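Local coordinates for YceI-like domain protein (Burkholderia cenocepacia BC7, PDB 5IXH) that binds a long octaprenyl diphosphate inside a lipocalin-like beta barrel and probably captures antibiotics outside the bacterial cell, at residues Pro21-Val33 with Ser44-Leu56. Residues are numbered along the deposited sequence; the frame is centred on the assembly and turned at random.
With OTP ((2E,6E,10E,14E,18E,22E,26E)-3,7,11,15,19,23,27,31-octamethyldotriaconta-2,6,10,14,18,22,26,30-octaenyl trihydrogen diphosphate), chain C.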
loop_
_atom_site.group_PDB
_atom_site.type_symbol
_atom_site.label_atom_id
_atom_site.label_comp_id
_atom_site.label_asym_id
_atom_site.label_seq_id
_atom_site.Cartn_x
_atom_site.Cartn_y
_atom_site.Cartn_z
ATOM N N PRO A 21 13.816 -3.655 -9.444
ATOM C CA PRO A 21 13.033 -2.606 -8.782
ATOM C C PRO A 21 13.510 -1.165 -8.901
ATOM O O PRO A 21 14.706 -0.875 -8.854
ATOM C CB PRO A 21 13.132 -3.007 -7.310
ATOM C CG PRO A 21 13.198 -4.468 -7.348
ATOM C CD PRO A 21 14.119 -4.745 -8.499
ATOM N N THR A 22 12.544 -0.269 -9.059
ATOM C CA THR A 22 12.667 1.061 -8.499
ATOM C C THR A 22 11.648 1.073 -7.380
ATOM O O THR A 22 10.465 0.799 -7.601
ATOM C CB THR A 22 12.356 2.190 -9.481
ATOM O OG1 THR A 22 13.202 2.079 -10.632
ATOM C CG2 THR A 22 12.613 3.531 -8.811
ATOM N N GLU A 23 12.121 1.352 -6.174
ATOM C CA GLU A 23 11.275 1.350 -4.998
ATOM C C GLU A 23 11.179 2.762 -4.453
ATOM O O GLU A 23 12.162 3.517 -4.470
ATOM C CB GLU A 23 11.863 0.416 -3.944
ATOM C CG GLU A 23 11.039 0.298 -2.685
ATOM C CD GLU A 23 11.470 -0.870 -1.818
ATOM O OE1 GLU A 23 12.566 -1.410 -2.059
ATOM O OE2 GLU A 23 10.707 -1.248 -0.904
ATOM N N GLY A 24 9.982 3.124 -4.013
ATOM C CA GLY A 24 9.762 4.354 -3.289
ATOM C C GLY A 24 9.016 4.014 -2.016
ATOM O O GLY A 24 8.320 2.986 -1.936
ATOM N N ALA A 25 9.160 4.845 -0.995
ATOM C CA ALA A 25 8.478 4.631 0.280
ATOM C C ALA A 25 7.655 5.831 0.672
ATOM O O ALA A 25 8.062 6.978 0.424
ATOM C CB ALA A 25 9.483 4.334 1.362
ATOM N N PHE A 26 6.492 5.595 1.260
ATOM C CA PHE A 26 5.664 6.670 1.763
ATOM C C PHE A 26 6.125 7.014 3.163
ATOM O O PHE A 26 6.118 6.166 4.059
ATOM C CB PHE A 26 4.207 6.263 1.760
ATOM C CG PHE A 26 3.665 6.015 0.396
ATOM C CD1 PHE A 26 3.197 7.073 -0.383
ATOM C CD2 PHE A 26 3.602 4.732 -0.129
ATOM C CE1 PHE A 26 2.694 6.860 -1.652
ATOM C CE2 PHE A 26 3.091 4.514 -1.395
ATOM C CZ PHE A 26 2.632 5.564 -2.159
ATOM N N LYS A 27 6.566 8.242 3.365
ATOM C CA LYS A 27 7.138 8.610 4.641
ATOM C C LYS A 27 6.072 9.005 5.662
ATOM O O LYS A 27 6.347 9.045 6.857
ATOM C CB LYS A 27 8.139 9.731 4.442
ATOM C CG LYS A 27 9.332 9.331 3.575
ATOM C CD LYS A 27 10.059 8.104 4.144
ATOM C CE LYS A 27 11.306 7.752 3.350
ATOM N NZ LYS A 27 11.937 6.497 3.862
ATOM N N LYS A 28 4.868 9.287 5.195
ATOM C CA LYS A 28 3.785 9.682 6.087
ATOM C C LYS A 28 2.534 8.858 5.804
ATOM O O LYS A 28 1.965 8.890 4.694
ATOM C CB LYS A 28 3.442 11.152 5.935
ATOM C CG LYS A 28 4.546 12.109 6.372
ATOM C CD LYS A 28 4.077 13.565 6.234
ATOM C CE LYS A 28 5.222 14.565 6.350
ATOM N NZ LYS A 28 4.745 15.957 6.083
ATOM N N PHE A 29 2.105 8.094 6.808
ATOM C CA PHE A 29 0.865 7.353 6.737
ATOM C C PHE A 29 0.395 7.076 8.133
ATOM O O PHE A 29 1.145 7.232 9.088
ATOM C CB PHE A 29 1.046 6.054 5.943
ATOM C CG PHE A 29 2.077 5.117 6.499
ATOM C CD1 PHE A 29 1.746 4.189 7.489
ATOM C CD2 PHE A 29 3.373 5.144 6.015
ATOM C CE1 PHE A 29 2.707 3.319 7.989
ATOM C CE2 PHE A 29 4.335 4.277 6.510
ATOM C CZ PHE A 29 3.997 3.356 7.494
ATOM N N SER A 30 -0.866 6.673 8.252
ATOM C CA SER A 30 -1.400 6.190 9.502
ATOM C C SER A 30 -2.097 4.874 9.268
ATOM O O SER A 30 -2.474 4.549 8.145
ATOM C CB SER A 30 -2.396 7.181 10.055
ATOM O OG SER A 30 -3.508 7.291 9.202
ATOM N N ALA A 31 -2.287 4.118 10.322
ATOM C CA ALA A 31 -2.993 2.863 10.235
ATOM C C ALA A 31 -3.557 2.490 11.584
ATOM O O ALA A 31 -3.003 2.855 12.623
ATOM C CB ALA A 31 -2.072 1.777 9.695
ATOM N N GLN A 32 -4.669 1.765 11.553
ATOM C CA GLN A 32 -5.323 1.234 12.741
ATOM C C GLN A 32 -5.585 -0.243 12.468
ATOM O O GLN A 32 -6.038 -0.608 11.384
ATOM C CB GLN A 32 -6.655 1.965 12.995
ATOM C CG GLN A 32 -6.639 3.456 12.659
ATOM C CD GLN A 32 -7.930 4.198 13.038
ATOM O OE1 GLN A 32 -8.058 5.405 12.782
ATOM N NE2 GLN A 32 -8.884 3.489 13.652
ATOM N N VAL A 33 -5.283 -1.086 13.437
ATOM C CA VAL A 33 -5.524 -2.511 13.327
ATOM C C VAL A 33 -6.161 -3.033 14.599
ATOM O O VAL A 33 -5.771 -2.663 15.704
ATOM C CB VAL A 33 -4.218 -3.282 13.064
ATOM C CG1 VAL A 33 -4.490 -4.762 12.953
ATOM C CG2 VAL A 33 -3.541 -2.780 11.806
ATOM N N SER A 44 -10.165 -6.043 12.014
ATOM C CA SER A 44 -10.279 -5.004 11.010
ATOM C C SER A 44 -8.999 -4.213 10.919
ATOM O O SER A 44 -8.183 -4.211 11.854
ATOM C CB SER A 44 -11.444 -4.082 11.320
ATOM O OG SER A 44 -11.208 -3.372 12.507
ATOM N N ALA A 45 -8.798 -3.554 9.792
ATOM C CA ALA A 45 -7.625 -2.720 9.615
ATOM C C ALA A 45 -7.945 -1.635 8.637
ATOM O O ALA A 45 -8.722 -1.838 7.694
ATOM C CB ALA A 45 -6.467 -3.537 9.102
ATOM N N GLN A 46 -7.329 -0.484 8.834
ATOM C CA GLN A 46 -7.404 0.582 7.853
ATOM C C GLN A 46 -6.055 1.253 7.762
ATOM O O GLN A 46 -5.297 1.280 8.746
ATOM C CB GLN A 46 -8.471 1.597 8.223
ATOM C CG GLN A 46 -8.275 2.255 9.560
ATOM C CD GLN A 46 -9.331 3.301 9.839
ATOM O OE1 GLN A 46 -9.031 4.492 9.945
ATOM N NE2 GLN A 46 -10.577 2.860 9.965
ATOM N N MET A 47 -5.762 1.808 6.588
ATOM C CA MET A 47 -4.563 2.596 6.378
ATOM C C MET A 47 -4.883 3.807 5.548
ATOM O O MET A 47 -5.673 3.730 4.601
ATOM C CB MET A 47 -3.511 1.780 5.647
ATOM C CG MET A 47 -2.236 2.527 5.380
ATOM S SD MET A 47 -1.005 1.482 4.594
ATOM C CE MET A 47 -0.871 0.194 5.819
ATOM N N THR A 48 -4.249 4.923 5.875
ATOM C CA THR A 48 -4.382 6.173 5.151
ATOM C C THR A 48 -2.998 6.661 4.835
ATOM O O THR A 48 -2.199 6.922 5.743
ATOM C CB THR A 48 -5.096 7.176 6.016
ATOM O OG1 THR A 48 -6.363 6.614 6.403
ATOM C CG2 THR A 48 -5.314 8.470 5.270
ATOM N N ILE A 49 -2.695 6.808 3.557
ATOM C CA ILE A 49 -1.386 7.242 3.096
ATOM C C ILE A 49 -1.448 8.678 2.595
ATOM O O ILE A 49 -2.357 9.040 1.812
ATOM C CB ILE A 49 -0.944 6.303 1.959
ATOM C CG1 ILE A 49 -0.695 4.867 2.461
ATOM C CG2 ILE A 49 0.255 6.836 1.212
ATOM C CD1 ILE A 49 0.751 4.493 2.696
ATOM N N ASP A 50 -0.465 9.482 3.012
ATOM C CA ASP A 50 -0.256 10.839 2.471
ATOM C C ASP A 50 0.590 10.707 1.212
ATOM O O ASP A 50 1.802 10.473 1.294
ATOM C CB ASP A 50 0.417 11.686 3.548
ATOM C CG ASP A 50 0.972 13.019 3.043
ATOM O OD1 ASP A 50 1.033 13.273 1.829
ATOM O OD2 ASP A 50 1.391 13.818 3.908
ATOM N N VAL A 51 -0.022 10.800 0.036
ATOM C CA VAL A 51 0.691 10.384 -1.178
ATOM C C VAL A 51 1.851 11.314 -1.546
ATOM O O VAL A 51 2.807 10.851 -2.152
ATOM C CB VAL A 51 -0.244 10.134 -2.408
ATOM C CG1 VAL A 51 -1.343 9.136 -2.048
ATOM C CG2 VAL A 51 -0.832 11.391 -2.906
ATOM N N ALA A 52 1.789 12.587 -1.149
ATOM C CA ALA A 52 2.879 13.515 -1.398
ATOM C C ALA A 52 4.140 13.167 -0.626
ATOM O O ALA A 52 5.198 13.708 -0.893
ATOM C CB ALA A 52 2.437 14.943 -1.059
ATOM N N SER A 53 4.041 12.253 0.331
ATOM C CA SER A 53 5.199 11.815 1.103
ATOM C C SER A 53 5.945 10.674 0.420
ATOM O O SER A 53 6.906 10.147 0.990
ATOM C CB SER A 53 4.786 11.377 2.505
ATOM O OG SER A 53 4.185 10.080 2.504
ATOM N N PHE A 54 5.553 10.308 -0.780
ATOM C CA PHE A 54 6.242 9.259 -1.539
ATOM C C PHE A 54 7.640 9.718 -1.922
ATOM O O PHE A 54 7.809 10.763 -2.552
ATOM C CB PHE A 54 5.446 8.865 -2.788
ATOM C CG PHE A 54 5.893 7.583 -3.460
ATOM C CD1 PHE A 54 5.844 6.370 -2.800
ATOM C CD2 PHE A 54 6.313 7.594 -4.791
ATOM C CE1 PHE A 54 6.210 5.209 -3.426
ATOM C CE2 PHE A 54 6.710 6.440 -5.414
ATOM C CZ PHE A 54 6.650 5.233 -4.742
ATOM N N ASP A 55 8.636 8.945 -1.522
ATOM C CA ASP A 55 10.029 9.294 -1.708
ATOM C C ASP A 55 10.753 8.208 -2.470
ATOM O O ASP A 55 10.926 7.091 -1.983
ATOM C CB ASP A 55 10.675 9.506 -0.346
ATOM C CG ASP A 55 12.110 9.963 -0.447
ATOM O OD1 ASP A 55 12.589 10.394 -1.533
ATOM O OD2 ASP A 55 12.795 9.912 0.592
ATOM N N LEU A 56 11.176 8.553 -3.675
ATOM C CA LEU A 56 11.971 7.686 -4.538
ATOM C C LEU A 56 13.463 7.966 -4.411
ATOM O O LEU A 56 14.261 7.363 -5.126
ATOM C CB LEU A 56 11.520 7.894 -5.984
ATOM C CG LEU A 56 10.139 7.311 -6.271
ATOM C CD1 LEU A 56 9.466 8.087 -7.384
ATOM C CD2 LEU A 56 10.292 5.853 -6.632
HETATM O O7 OTP C . 15.376 5.998 -18.346
HETATM P P2 OTP C . 13.888 6.209 -18.153
HETATM O O5 OTP C . 13.403 7.301 -19.081
HETATM O O6 OTP C . 13.145 4.925 -18.449
HETATM O O4 OTP C . 13.601 6.633 -16.650
HETATM P P1 OTP C . 12.227 7.240 -16.131
HETATM O O2 OTP C . 12.206 8.734 -16.361
HETATM O O3 OTP C . 11.064 6.594 -16.854
HETATM O O1 OTP C . 12.139 6.949 -14.572
HETATM C C40 OTP C . 11.024 6.294 -13.990
HETATM C C39 OTP C . 11.207 6.549 -12.497
HETATM C C37 OTP C . 10.387 6.048 -11.528
HETATM C C38 OTP C . 10.754 6.432 -10.095
HETATM C C36 OTP C . 9.153 5.161 -11.812
HETATM C C35 OTP C . 7.957 5.721 -11.015
HETATM C C34 OTP C . 6.964 4.617 -10.607
HETATM C C32 OTP C . 6.065 4.868 -9.596
HETATM C C33 OTP C . 6.041 6.221 -8.874
HETATM C C31 OTP C . 5.061 3.780 -9.176
HETATM C C30 OTP C . 3.641 4.384 -9.122
HETATM C C29 OTP C . 3.093 4.002 -7.744
HETATM C C27 OTP C . 1.898 3.346 -7.579
HETATM C C28 OTP C . 0.964 2.936 -8.719
HETATM C C26 OTP C . 1.517 3.016 -6.134
HETATM C C25 OTP C . 0.041 3.331 -5.859
HETATM C C24 OTP C . -0.030 2.872 -4.397
HETATM C C22 OTP C . -0.360 3.725 -3.380
HETATM C C23 OTP C . -0.723 5.198 -3.597
HETATM C C21 OTP C . -0.377 3.128 -1.975
HETATM C C20 OTP C . -1.837 2.758 -1.713
HETATM C C19 OTP C . -1.801 1.706 -0.599
HETATM C C17 OTP C . -2.616 1.800 0.510
HETATM C C18 OTP C . -3.594 2.967 0.661
HETATM C C16 OTP C . -2.588 0.737 1.622
HETATM C C15 OTP C . -1.466 -0.300 1.429
HETATM C C14 OTP C . -1.766 -1.491 2.353
HETATM C C12 OTP C . -2.638 -2.479 1.954
HETATM C C13 OTP C . -3.334 -2.478 0.588
HETATM C C11 OTP C . -2.943 -3.668 2.876
HETATM C C10 OTP C . -2.747 -3.323 4.358
HETATM C C9 OTP C . -3.397 -4.495 5.109
HETATM C C7 OTP C . -3.659 -4.429 6.453
HETATM C C8 OTP C . -3.310 -3.178 7.260
HETATM C C6 OTP C . -4.323 -5.654 7.108
HETATM C C5 OTP C . -3.633 -5.999 8.430
HETATM C C4 OTP C . -3.961 -7.484 8.670
HETATM C C2 OTP C . -4.857 -7.946 9.607
HETATM C C3 OTP C . -5.052 -9.459 9.700
HETATM C C1 OTP C . -5.646 -7.028 10.544
HETATM O O HOH W 1 14.397 4.545 -5.438
HETATM O O HOH W 2 -5.971 4.858 8.847
HETATM O O HOH W 3 -9.256 -0.885 12.267
#
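The F26 ring is gripped between I49 and F54. On one face lies I49 CG2, in CH-pi contact 3.7 Å from the ring centroid and offset toward the rim; over the centre of the opposite face sits F54 CD1, 3.4 Å from F26 CZ. The two phenyl planes are inclined at 41°, an oblique aromatic contact. V51 O and S53 OG lie near the F26 ring edge. With CG beside its backbone N (chi1 -64°), F26 reaches inward to the polyprenyl chain, where a flat, apolar group suits the greasy lumen. G24, having no side chain, lets F54 CE1 come within 3.4 Å of its backbone C. Beside F29, I49 CD1 touches F29 CB, while M47 SD makes an oblique Met-aromatic contact with the ring; the same sulfur, flexible and polarisable, lies 3.4 Å from OTP C16.

Two runs of antiparallel pairing, A25-F26 with F54-D55 and F29-V33 with A45-I49, are separated by a two-residue shift in register. S53 bridges the break: its small hydroxyl accepts from K28 N (2.9 Å) and donates to D50 O (2.7 Å), which also takes S53 N, so the 50-53 turn is tied to the facing strand at K28. On the outer face, where polar side chains suit solvent, the amides of Q32 and Q46 stack with planes 26° apart.

A45, M47, I49 and V33 line the pocket alongside F26, as small or apolar residues facing the prenyl tail should. Strand 10-15 flanks strand 22-34 on its other edge, placing V11 against F29, M47 and I49, and strand 78-90 pairs with 44-50; near the diphosphate end, helix 59-66 packs V65 on F54 and L56.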